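Local coordinates for SusD superfamily protein (Bacteroides fragilis NCTC 9343, PDB 3NQP) that probably binds glycans at the cell surface as an outer-membrane member of the SusD family, in the uptake of sugars, at residues Asn96-Arg101 with Asn114-Glu119; Glu119-Arg124 with Met178-Asn183; Gly30-Leu35 with Lys195-Lys200. All blocks are in the same frame, centred on the assembly; numbering follows the deposited sequence. Where two conformers were deposited one is given.

Overall arrangement
From the N terminus, helix 21-37 supplies residues 30-35, the first half of contact 3, whose partner 195-200 comes 160 residues later. Helix 89-102 then leads through a short connection into helix 110-135, and contact 1 closes this near-antiparallel hairpin. Contact 2 opens on the same long helix, sharing Glu-119 with contact 1, and closes at the C-terminal end of helix 163-181; the two are in series. Contact 3 closes last, at residues 195-200 before helix 200-216, so its loop encloses both others. Together they tie four helices of the N-terminal, TPR-related helical part to the loop at 195-200, all on one side of the chain's centre.

Contact 1 (Asn96-Arg101 with Asn114-Glu119); sequences NLFIAR and NFYLGE
An antiparallel helical hairpin, in a region related in sequence to the TPR clan, brings helix 89-102 against helix 110-135, and Phe-98 spans the gap to Tyr-116 and Leu-117. Over these segments the axes come within 10.4 Å at closest and run at 151° to each other, a spacing filled by large side chains. The far end of the Phe-98 ring does most of the work: its CZ lies 3.8 Å from CB of Tyr-116, and CE2 of the same ring leans on that methylene too. With chi1 at -173°, CG of Phe-98 stands opposite the backbone N, which carries the ring across toward the partner helix. One methyl of Leu-117, CD2, reaches the ring edge near its plane, 4.2 Å from CE2 of Phe-98. The same methyl fits against Ile-99, 4.3 Å from its CG1 and close to its CA, so a single branch of leucine is wedged between two neighbours on the facing helix. No hydrogen bond crosses the interface; all four side chains are buried and meet through carbon. The hydroxyl of Tyr-116 turns instead to Thr-25 OG1. Helix 21-37 packs against both aromatic residues through Ile-28, Val-120 one turn further along helix 110-135 extends the apolar seam with Phe-98 and Ile-99, and Tyr-180 of helix 163-181 rests on Leu-117.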
loop_
_atom_site.group_PDB
_atom_site.type_symbol
_atom_site.label_atom_id
_atom_site.label_comp_id
_atom_site.label_asym_id
_atom_site.label_seq_id
_atom_site.Cartn_x
_atom_site.Cartn_y
_atom_site.Cartn_z
ATOM N N ASN A 96 17.924 -14.121 -4.937
ATOM C CA ASN A 96 18.378 -15.279 -5.724
ATOM C C ASN A 96 19.648 -15.857 -5.116
ATOM O O ASN A 96 19.777 -17.060 -4.950
ATOM C CB ASN A 96 18.586 -14.870 -7.188
ATOM C CG ASN A 96 17.319 -14.311 -7.834
ATOM O OD1 ASN A 96 16.230 -14.539 -7.344
ATOM N ND2 ASN A 96 17.470 -13.591 -8.951
ATOM N N LEU A 97 20.577 -14.979 -4.753
ATOM C CA LEU A 97 21.838 -15.416 -4.183
ATOM C C LEU A 97 21.598 -16.139 -2.858
ATOM O O LEU A 97 22.190 -17.159 -2.590
ATOM C CB LEU A 97 22.756 -14.201 -3.965
ATOM C CG LEU A 97 24.202 -14.476 -3.530
ATOM C CD1 LEU A 97 24.879 -15.396 -4.546
ATOM C CD2 LEU A 97 24.989 -13.167 -3.380
ATOM N N PHE A 98 20.734 -15.596 -2.008
ATOM C CA PHE A 98 20.440 -16.277 -0.757
ATOM C C PHE A 98 19.898 -17.683 -1.006
ATOM O O PHE A 98 20.290 -18.640 -0.322
ATOM C CB PHE A 98 19.473 -15.492 0.087
ATOM C CG PHE A 98 19.271 -16.066 1.472
ATOM C CD1 PHE A 98 20.034 -15.623 2.552
ATOM C CD2 PHE A 98 18.292 -17.012 1.711
ATOM C CE1 PHE A 98 19.816 -16.134 3.836
ATOM C CE2 PHE A 98 18.096 -17.538 2.995
ATOM C CZ PHE A 98 18.889 -17.104 4.048
ATOM N N ILE A 99 18.989 -17.809 -1.966
ATOM C CA ILE A 99 18.356 -19.089 -2.232
ATOM C C ILE A 99 19.397 -20.094 -2.728
ATOM O O ILE A 99 19.492 -21.206 -2.199
ATOM C CB ILE A 99 17.209 -18.973 -3.248
ATOM C CG1 ILE A 99 16.021 -18.226 -2.617
ATOM C CG2 ILE A 99 16.796 -20.326 -3.728
ATOM C CD1 ILE A 99 14.874 -17.920 -3.639
ATOM N N ALA A 100 20.183 -19.678 -3.717
ATOM C CA ALA A 100 21.305 -20.491 -4.234
ATOM C C ALA A 100 22.248 -20.944 -3.096
ATOM O O ALA A 100 22.591 -22.109 -2.994
ATOM C CB ALA A 100 22.088 -19.688 -5.317
ATOM N N ARG A 101 22.636 -20.044 -2.209
ATOM C CA ARG A 101 23.588 -20.437 -1.150
ATOM C C ARG A 101 23.036 -21.286 -0.023
ATOM O O ARG A 101 23.766 -22.084 0.577
ATOM C CB ARG A 101 24.239 -19.215 -0.528
ATOM C CG ARG A 101 25.207 -18.504 -1.469
ATOM C CD ARG A 101 26.116 -17.585 -0.648
ATOM N NE ARG A 101 26.510 -16.369 -1.350
ATOM C CZ ARG A 101 27.515 -15.570 -0.983
ATOM N NH1 ARG A 101 28.267 -15.855 0.084
ATOM N NH2 ARG A 101 27.788 -14.482 -1.703
ATOM N N ASN A 114 14.348 -23.524 6.632
ATOM C CA ASN A 114 13.036 -23.536 6.025
ATOM C C ASN A 114 12.323 -22.195 6.304
ATOM O O ASN A 114 11.637 -21.674 5.435
ATOM C CB ASN A 114 12.200 -24.698 6.551
ATOM C CG ASN A 114 12.647 -26.028 6.026
ATOM O OD1 ASN A 114 13.376 -26.106 5.035
ATOM N ND2 ASN A 114 12.211 -27.085 6.683
ATOM N N PHE A 115 12.497 -21.648 7.510
ATOM C CA PHE A 115 11.873 -20.350 7.828
ATOM C C PHE A 115 12.421 -19.244 6.951
ATOM O O PHE A 115 11.664 -18.454 6.388
ATOM C CB PHE A 115 12.025 -19.970 9.297
ATOM C CG PHE A 115 11.126 -18.834 9.680
ATOM C CD1 PHE A 115 9.803 -19.077 9.975
ATOM C CD2 PHE A 115 11.575 -17.533 9.659
ATOM C CE1 PHE A 115 8.961 -18.041 10.284
ATOM C CE2 PHE A 115 10.707 -16.489 9.965
ATOM C CZ PHE A 115 9.421 -16.763 10.284
ATOM N N TYR A 116 13.748 -19.210 6.832
ATOM C CA TYR A 116 14.438 -18.251 5.998
ATOM C C TYR A 116 14.069 -18.426 4.533
ATOM O O TYR A 116 13.810 -17.444 3.841
ATOM C CB TYR A 116 15.954 -18.345 6.184
ATOM C CG TYR A 116 16.505 -17.774 7.487
ATOM C CD1 TYR A 116 15.706 -17.040 8.359
ATOM C CD2 TYR A 116 17.843 -17.961 7.826
ATOM C CE1 TYR A 116 16.219 -16.490 9.539
ATOM C CE2 TYR A 116 18.386 -17.390 9.001
ATOM C CZ TYR A 116 17.562 -16.673 9.851
ATOM O OH TYR A 116 18.074 -16.129 10.984
ATOM N N LEU A 117 14.005 -19.659 4.056
ATOM C CA LEU A 117 13.660 -19.861 2.639
ATOM C C LEU A 117 12.175 -19.456 2.402
ATOM O O LEU A 117 11.853 -18.822 1.409
ATOM C CB LEU A 117 13.987 -21.280 2.172
ATOM C CG LEU A 117 15.493 -21.525 2.030
ATOM C CD1 LEU A 117 15.806 -22.986 1.775
ATOM C CD2 LEU A 117 16.104 -20.583 0.958
ATOM N N GLY A 118 11.291 -19.738 3.353
ATOM C CA GLY A 118 9.927 -19.265 3.266
ATOM C C GLY A 118 9.902 -17.758 3.110
ATOM O O GLY A 118 9.138 -17.204 2.310
ATOM N N GLU A 119 10.759 -17.076 3.850
ATOM C CA GLU A 119 10.739 -15.609 3.834
ATOM C C GLU A 119 11.212 -15.141 2.455
ATOM O O GLU A 119 10.589 -14.258 1.854
ATOM C CB GLU A 119 11.610 -15.003 4.929
ATOM C CG GLU A 119 11.054 -15.188 6.327
ATOM C CD GLU A 119 11.857 -14.485 7.399
ATOM O OE1 GLU A 119 13.069 -14.666 7.418
ATOM O OE2 GLU A 119 11.273 -13.760 8.260
#

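Contact 2 (Glu119-Arg124 with Met178-Asn183); sequences EVYGLR and MEYFGN
Tyr-121 on helix 110-135 faces Tyr-180 near the end of helix 163-181, two tyrosines side by side with a water joining their hydroxyls. From CB, which points toward the partner helix, the Tyr-121 side chain leaves with CG opposite its carbonyl carbon (chi1 -80°). Its CD2 then meets both CD2 and CE2 of Tyr-180, and the next atom, CE2, makes the nearest approach, 3.5 Å from CE2 of Tyr-180. The planes differ by only 20°, yet the centroids are 5.6 Å apart: the rings are slid past each other and barely overlap, touching along one flank. At the tip, OH of Tyr-121 is 2.7 Å from the water, which lies in its ring plane; the same water is 2.6 Å from OH of Tyr-180. Deeper in, Phe-181 sends its ring to the start of the 119-124 segment. Its CZ sits 3.6 Å from Glu-119 N and 3.9 Å from Glu-119 CG, and the ring plane stands 81° from the Glu-119 carboxylate. Gly-122, with no side chain, lies on this face of the helix near the Phe-181 ring. Just past Phe-181, Gly-182 leaves the helix with a positive phi. The chemistry is thus divided: buried aromatic packing around Phe-181, and a partly exposed tyrosine pair whose polar ends meet through water and not directly.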
loop_
_atom_site.group_PDB
_atom_site.type_symbol
_atom_site.label_atom_id
_atom_site.label_comp_id
_atom_site.label_asym_id
_atom_site.label_seq_id
_atom_site.Cartn_x
_atom_site.Cartn_y
_atom_site.Cartn_z
ATOM N N GLU A 119 10.759 -17.076 3.850
ATOM C CA GLU A 119 10.739 -15.609 3.834
ATOM C C GLU A 119 11.212 -15.141 2.455
ATOM O O GLU A 119 10.589 -14.258 1.854
ATOM C CB GLU A 119 11.610 -15.003 4.929
ATOM C CG GLU A 119 11.054 -15.188 6.327
ATOM C CD GLU A 119 11.857 -14.485 7.399
ATOM O OE1 GLU A 119 13.069 -14.666 7.418
ATOM O OE2 GLU A 119 11.273 -13.760 8.260
ATOM N N VAL A 120 12.285 -15.752 1.945
ATOM C CA VAL A 120 12.958 -15.212 0.786
ATOM C C VAL A 120 12.161 -15.518 -0.491
ATOM O O VAL A 120 12.069 -14.678 -1.353
ATOM C CB VAL A 120 14.433 -15.664 0.710
ATOM C CG1 VAL A 120 15.026 -15.313 -0.615
ATOM C CG2 VAL A 120 15.229 -15.008 1.889
ATOM N N TYR A 121 11.534 -16.688 -0.585
ATOM C CA TYR A 121 10.615 -16.948 -1.710
ATOM C C TYR A 121 9.380 -16.078 -1.656
ATOM O O TYR A 121 8.912 -15.605 -2.690
ATOM C CB TYR A 121 10.203 -18.400 -1.745
ATOM C CG TYR A 121 11.218 -19.339 -2.356
ATOM C CD1 TYR A 121 11.252 -19.540 -3.747
ATOM C CD2 TYR A 121 12.097 -20.076 -1.575
ATOM C CE1 TYR A 121 12.132 -20.429 -4.331
ATOM C CE2 TYR A 121 13.016 -20.963 -2.176
ATOM C CZ TYR A 121 12.999 -21.140 -3.550
ATOM O OH TYR A 121 13.850 -22.016 -4.158
ATOM N N GLY A 122 8.861 -15.831 -0.452
ATOM C CA GLY A 122 7.768 -14.895 -0.286
ATOM C C GLY A 122 8.101 -13.496 -0.785
ATOM O O GLY A 122 7.276 -12.824 -1.418
ATOM N N LEU A 123 9.282 -13.019 -0.434
ATOM C CA LEU A 123 9.711 -11.686 -0.798
ATOM C C LEU A 123 10.028 -11.579 -2.269
ATOM O O LEU A 123 9.835 -10.510 -2.872
ATOM C CB LEU A 123 10.928 -11.273 0.033
ATOM C CG LEU A 123 10.646 -10.947 1.499
ATOM C CD1 LEU A 123 11.988 -10.631 2.245
ATOM C CD2 LEU A 123 9.643 -9.805 1.701
ATOM N N ARG A 124 10.458 -12.676 -2.888
ATOM C CA ARG A 124 10.709 -12.612 -4.322
ATOM C C ARG A 124 9.364 -12.490 -5.069
ATOM O O ARG A 124 9.262 -11.711 -6.025
ATOM C CB ARG A 124 11.494 -13.790 -4.857
ATOM C CG ARG A 124 11.977 -13.557 -6.275
ATOM C CD ARG A 124 13.073 -14.579 -6.628
ATOM N NE ARG A 124 12.522 -15.931 -6.735
ATOM C CZ ARG A 124 13.243 -17.008 -7.045
ATOM N NH1 ARG A 124 14.554 -16.904 -7.250
ATOM N NH2 ARG A 124 12.657 -18.184 -7.173
HETATM N N MSE A 178 5.081 -21.213 0.977
HETATM C CA MSE A 178 4.204 -21.984 1.889
HETATM C C MSE A 178 4.832 -23.368 2.173
HETATM O O MSE A 178 4.727 -23.921 3.284
HETATM C CB MSE A 178 2.786 -22.138 1.328
HETATM C CG MSE A 178 2.056 -20.884 0.993
HETATM SE SE MSE A 178 1.701 -19.957 2.710
HETATM C CE MSE A 178 0.550 -21.293 3.461
ATOM N N GLU A 179 5.480 -23.958 1.168
ATOM C CA GLU A 179 6.015 -25.281 1.376
ATOM C C GLU A 179 7.100 -25.249 2.432
ATOM O O GLU A 179 7.156 -26.101 3.306
ATOM C CB GLU A 179 6.550 -25.841 0.055
ATOM C CG GLU A 179 7.024 -27.254 0.097
ATOM C CD GLU A 179 7.611 -27.667 -1.262
ATOM O OE1 GLU A 179 7.089 -27.203 -2.308
ATOM O OE2 GLU A 179 8.614 -28.406 -1.271
ATOM N N TYR A 180 7.950 -24.237 2.373
ATOM C CA TYR A 180 9.011 -24.097 3.357
ATOM C C TYR A 180 8.491 -23.710 4.743
ATOM O O TYR A 180 8.961 -24.240 5.725
ATOM C CB TYR A 180 10.084 -23.093 2.884
ATOM C CG TYR A 180 11.091 -23.653 1.932
ATOM C CD1 TYR A 180 12.026 -24.590 2.346
ATOM C CD2 TYR A 180 11.135 -23.218 0.615
ATOM C CE1 TYR A 180 12.965 -25.097 1.493
ATOM C CE2 TYR A 180 12.082 -23.720 -0.258
ATOM C CZ TYR A 180 12.992 -24.656 0.170
ATOM O OH TYR A 180 13.918 -25.136 -0.736
ATOM N N PHE A 181 7.551 -22.781 4.829
ATOM C CA PHE A 181 7.011 -22.374 6.134
ATOM C C PHE A 181 6.298 -23.558 6.851
ATOM O O PHE A 181 6.275 -23.640 8.091
ATOM C CB PHE A 181 6.030 -21.218 5.955
ATOM C CG PHE A 181 6.672 -19.828 5.861
ATOM C CD1 PHE A 181 7.572 -19.395 6.803
ATOM C CD2 PHE A 181 6.266 -18.924 4.888
ATOM C CE1 PHE A 181 8.104 -18.114 6.743
ATOM C CE2 PHE A 181 6.817 -17.678 4.802
ATOM C CZ PHE A 181 7.759 -17.275 5.742
ATOM N N GLY A 182 5.690 -24.450 6.063
ATOM C CA GLY A 182 4.964 -25.617 6.572
ATOM C C GLY A 182 3.939 -25.212 7.598
ATOM O O GLY A 182 3.065 -24.393 7.311
ATOM N N ASN A 183 4.071 -25.789 8.795
ATOM C CA ASN A 183 3.196 -25.493 9.948
ATOM C C ASN A 183 3.736 -24.410 10.892
ATOM O O ASN A 183 3.168 -24.182 11.927
ATOM C CB ASN A 183 2.934 -26.773 10.754
ATOM C CG ASN A 183 1.940 -27.713 10.074
ATOM O OD1 ASN A 183 0.824 -27.316 9.693
ATOM N ND2 ASN A 183 2.313 -28.985 9.975
HETATM O O HOH W 1 15.215 -23.557 -2.407
#

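Contact 3 (Gly30-Leu35 with Lys195-Lys200); sequences GIHKHL and KVYWSK. With EDO (1,2-ethanediol), chain G.
His-32 binds helix 21-37 to the loop that leads into helix 200-216, taking a backbone hydrogen bond and an aromatic edge on one imidazole. In sequence order, Gly-30 and Ile-31 begin the segment, their carbonyls receiving the helical bonds from His-34 and Leu-35. With CG opposite the carbonyl carbon (chi1 -75°), the His-32 ring extends toward the loop, where its NE2 accepts a hydrogen bond from Trp-198 N at 3.1 Å. The bond is nearly straight, 166° at the hydrogen, although the donor sits 20° out of the ring plane. Over one face comes the edge of Tyr-197, its CD2 3.6 Å from CE1 of His-32, in an edge-to-face pair with planes at 53°. Next, Lys-33 bends at its last torsion, and NZ donates to O1 of a 1,2-ethanediol, probably from the crystallisation liquor, at 2.7 Å. O2 of the diol bonds only weakly to Tyr-197 OH, whose stronger partner is Asp-29. Leu-35, further along, packs on Tyr-127 of helix 110-135. Since ND1 of His-32 bonds to the Ile-28 carbonyl while NE2 accepts, both ring nitrogens are engaged, an arrangement consistent with a neutral imidazole protonated at ND1 and held in fixed rotation.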
loop_
_atom_site.group_PDB
_atom_site.type_symbol
_atom_site.label_atom_id
_atom_site.label_comp_id
_atom_site.label_asym_id
_atom_site.label_seq_id
_atom_site.Cartn_x
_atom_site.Cartn_y
_atom_site.Cartn_z
ATOM N N GLY A 30 19.732 -7.919 6.285
ATOM C CA GLY A 30 20.022 -7.015 5.165
ATOM C C GLY A 30 18.904 -7.021 4.155
ATOM O O GLY A 30 18.517 -5.977 3.653
ATOM N N ILE A 31 18.434 -8.204 3.804
ATOM C CA ILE A 31 17.271 -8.330 2.896
ATOM C C ILE A 31 16.091 -7.505 3.439
ATOM O O ILE A 31 15.414 -6.796 2.682
ATOM C CB ILE A 31 16.855 -9.804 2.663
ATOM C CG1 ILE A 31 17.816 -10.505 1.672
ATOM C CG2 ILE A 31 15.340 -9.888 2.199
ATOM C CD1 ILE A 31 17.766 -12.063 1.735
ATOM N N HIS A 32 15.844 -7.578 4.747
ATOM C CA HIS A 32 14.727 -6.807 5.300
ATOM C C HIS A 32 14.953 -5.275 5.309
ATOM O O HIS A 32 14.018 -4.514 5.171
ATOM C CB HIS A 32 14.295 -7.343 6.680
ATOM C CG HIS A 32 13.522 -8.615 6.588
ATOM N ND1 HIS A 32 14.128 -9.843 6.395
ATOM C CD2 HIS A 32 12.189 -8.847 6.587
ATOM C CE1 HIS A 32 13.200 -10.774 6.293
ATOM N NE2 HIS A 32 12.014 -10.200 6.426
ATOM N N LYS A 33 16.191 -4.830 5.487
ATOM C CA LYS A 33 16.471 -3.403 5.518
ATOM C C LYS A 33 16.382 -2.843 4.081
ATOM O O LYS A 33 16.002 -1.703 3.876
ATOM C CB LYS A 33 17.824 -3.110 6.159
ATOM C CG LYS A 33 17.883 -3.531 7.671
ATOM C CD LYS A 33 19.051 -2.917 8.411
ATOM C CE LYS A 33 19.103 -3.335 9.919
ATOM N NZ LYS A 33 17.794 -3.897 10.475
ATOM N N HIS A 34 16.741 -3.646 3.091
ATOM C CA HIS A 34 16.615 -3.219 1.703
ATOM C C HIS A 34 15.144 -3.174 1.328
ATOM O O HIS A 34 14.733 -2.371 0.483
ATOM C CB HIS A 34 17.366 -4.172 0.760
ATOM C CG HIS A 34 18.842 -3.928 0.690
ATOM N ND1 HIS A 34 19.768 -4.953 0.664
ATOM C CD2 HIS A 34 19.556 -2.781 0.634
ATOM C CE1 HIS A 34 20.987 -4.448 0.600
ATOM N NE2 HIS A 34 20.888 -3.131 0.579
ATOM N N LEU A 35 14.348 -4.050 1.937
ATOM C CA LEU A 35 12.917 -4.026 1.723
ATOM C C LEU A 35 12.381 -2.734 2.372
ATOM O O LEU A 35 11.549 -2.058 1.769
ATOM C CB LEU A 35 12.229 -5.241 2.332
ATOM C CG LEU A 35 10.724 -5.363 2.245
ATOM C CD1 LEU A 35 10.330 -5.583 0.751
ATOM C CD2 LEU A 35 10.221 -6.479 3.149
ATOM N N LYS A 195 6.420 -9.403 13.826
ATOM C CA LYS A 195 5.693 -8.783 12.735
ATOM C C LYS A 195 6.494 -7.837 11.843
ATOM O O LYS A 195 5.922 -7.193 11.010
ATOM C CB LYS A 195 4.400 -8.170 13.271
ATOM C CG LYS A 195 3.416 -9.317 13.650
ATOM C CD LYS A 195 2.246 -8.880 14.472
ATOM C CE LYS A 195 1.261 -10.008 14.733
ATOM N NZ LYS A 195 -0.093 -9.477 15.157
ATOM N N VAL A 196 7.817 -7.790 12.003
ATOM C CA VAL A 196 8.658 -7.016 11.084
ATOM C C VAL A 196 9.658 -7.833 10.262
ATOM O O VAL A 196 10.490 -7.273 9.546
ATOM C CB VAL A 196 9.334 -5.860 11.827
ATOM C CG1 VAL A 196 8.184 -4.883 12.375
ATOM C CG2 VAL A 196 10.338 -6.389 12.949
ATOM N N TYR A 197 9.536 -9.148 10.362
ATOM C CA TYR A 197 10.145 -10.112 9.441
ATOM C C TYR A 197 9.015 -10.825 8.724
ATOM O O TYR A 197 7.955 -11.040 9.288
ATOM C CB TYR A 197 11.007 -11.120 10.206
ATOM C CG TYR A 197 12.286 -10.496 10.682
ATOM C CD1 TYR A 197 12.340 -9.775 11.872
ATOM C CD2 TYR A 197 13.446 -10.568 9.900
ATOM C CE1 TYR A 197 13.544 -9.165 12.300
ATOM C CE2 TYR A 197 14.625 -9.982 10.296
ATOM C CZ TYR A 197 14.674 -9.265 11.503
ATOM O OH TYR A 197 15.845 -8.685 11.913
ATOM N N TRP A 198 9.246 -11.200 7.479
ATOM C CA TRP A 198 8.215 -11.848 6.688
ATOM C C TRP A 198 7.856 -13.184 7.314
ATOM O O TRP A 198 8.698 -13.810 7.964
ATOM C CB TRP A 198 8.710 -12.014 5.249
ATOM C CG TRP A 198 7.621 -12.366 4.254
ATOM C CD1 TRP A 198 7.234 -13.607 3.893
ATOM C CD2 TRP A 198 6.774 -11.463 3.555
ATOM N NE1 TRP A 198 6.228 -13.545 2.976
ATOM C CE2 TRP A 198 5.934 -12.235 2.738
ATOM C CE3 TRP A 198 6.672 -10.065 3.503
ATOM C CZ2 TRP A 198 5.008 -11.673 1.866
ATOM C CZ3 TRP A 198 5.731 -9.519 2.650
ATOM C CH2 TRP A 198 4.907 -10.313 1.864
ATOM N N SER A 199 6.595 -13.586 7.183
ATOM C CA SER A 199 6.048 -14.721 7.930
ATOM C C SER A 199 5.114 -15.492 7.025
ATOM O O SER A 199 4.767 -15.021 5.939
ATOM C CB SER A 199 5.254 -14.222 9.147
ATOM O OG SER A 199 4.110 -13.422 8.721
ATOM N N LYS A 200 4.659 -16.639 7.505
ATOM C CA LYS A 200 3.655 -17.453 6.797
ATOM C C LYS A 200 2.354 -16.686 6.561
ATOM O O LYS A 200 1.783 -16.687 5.451
ATOM C CB LYS A 200 3.414 -18.748 7.545
ATOM C CG LYS A 200 2.524 -19.750 6.824
ATOM C CD LYS A 200 2.180 -20.873 7.754
ATOM C CE LYS A 200 1.053 -21.657 7.231
ATOM N NZ LYS A 200 0.812 -22.865 7.972
HETATM C C1 EDO G . 14.355 -4.542 11.550
HETATM O O1 EDO G . 15.162 -3.451 11.060
HETATM C C2 EDO G . 14.058 -5.511 10.413
HETATM O O2 EDO G . 15.301 -6.089 9.989
#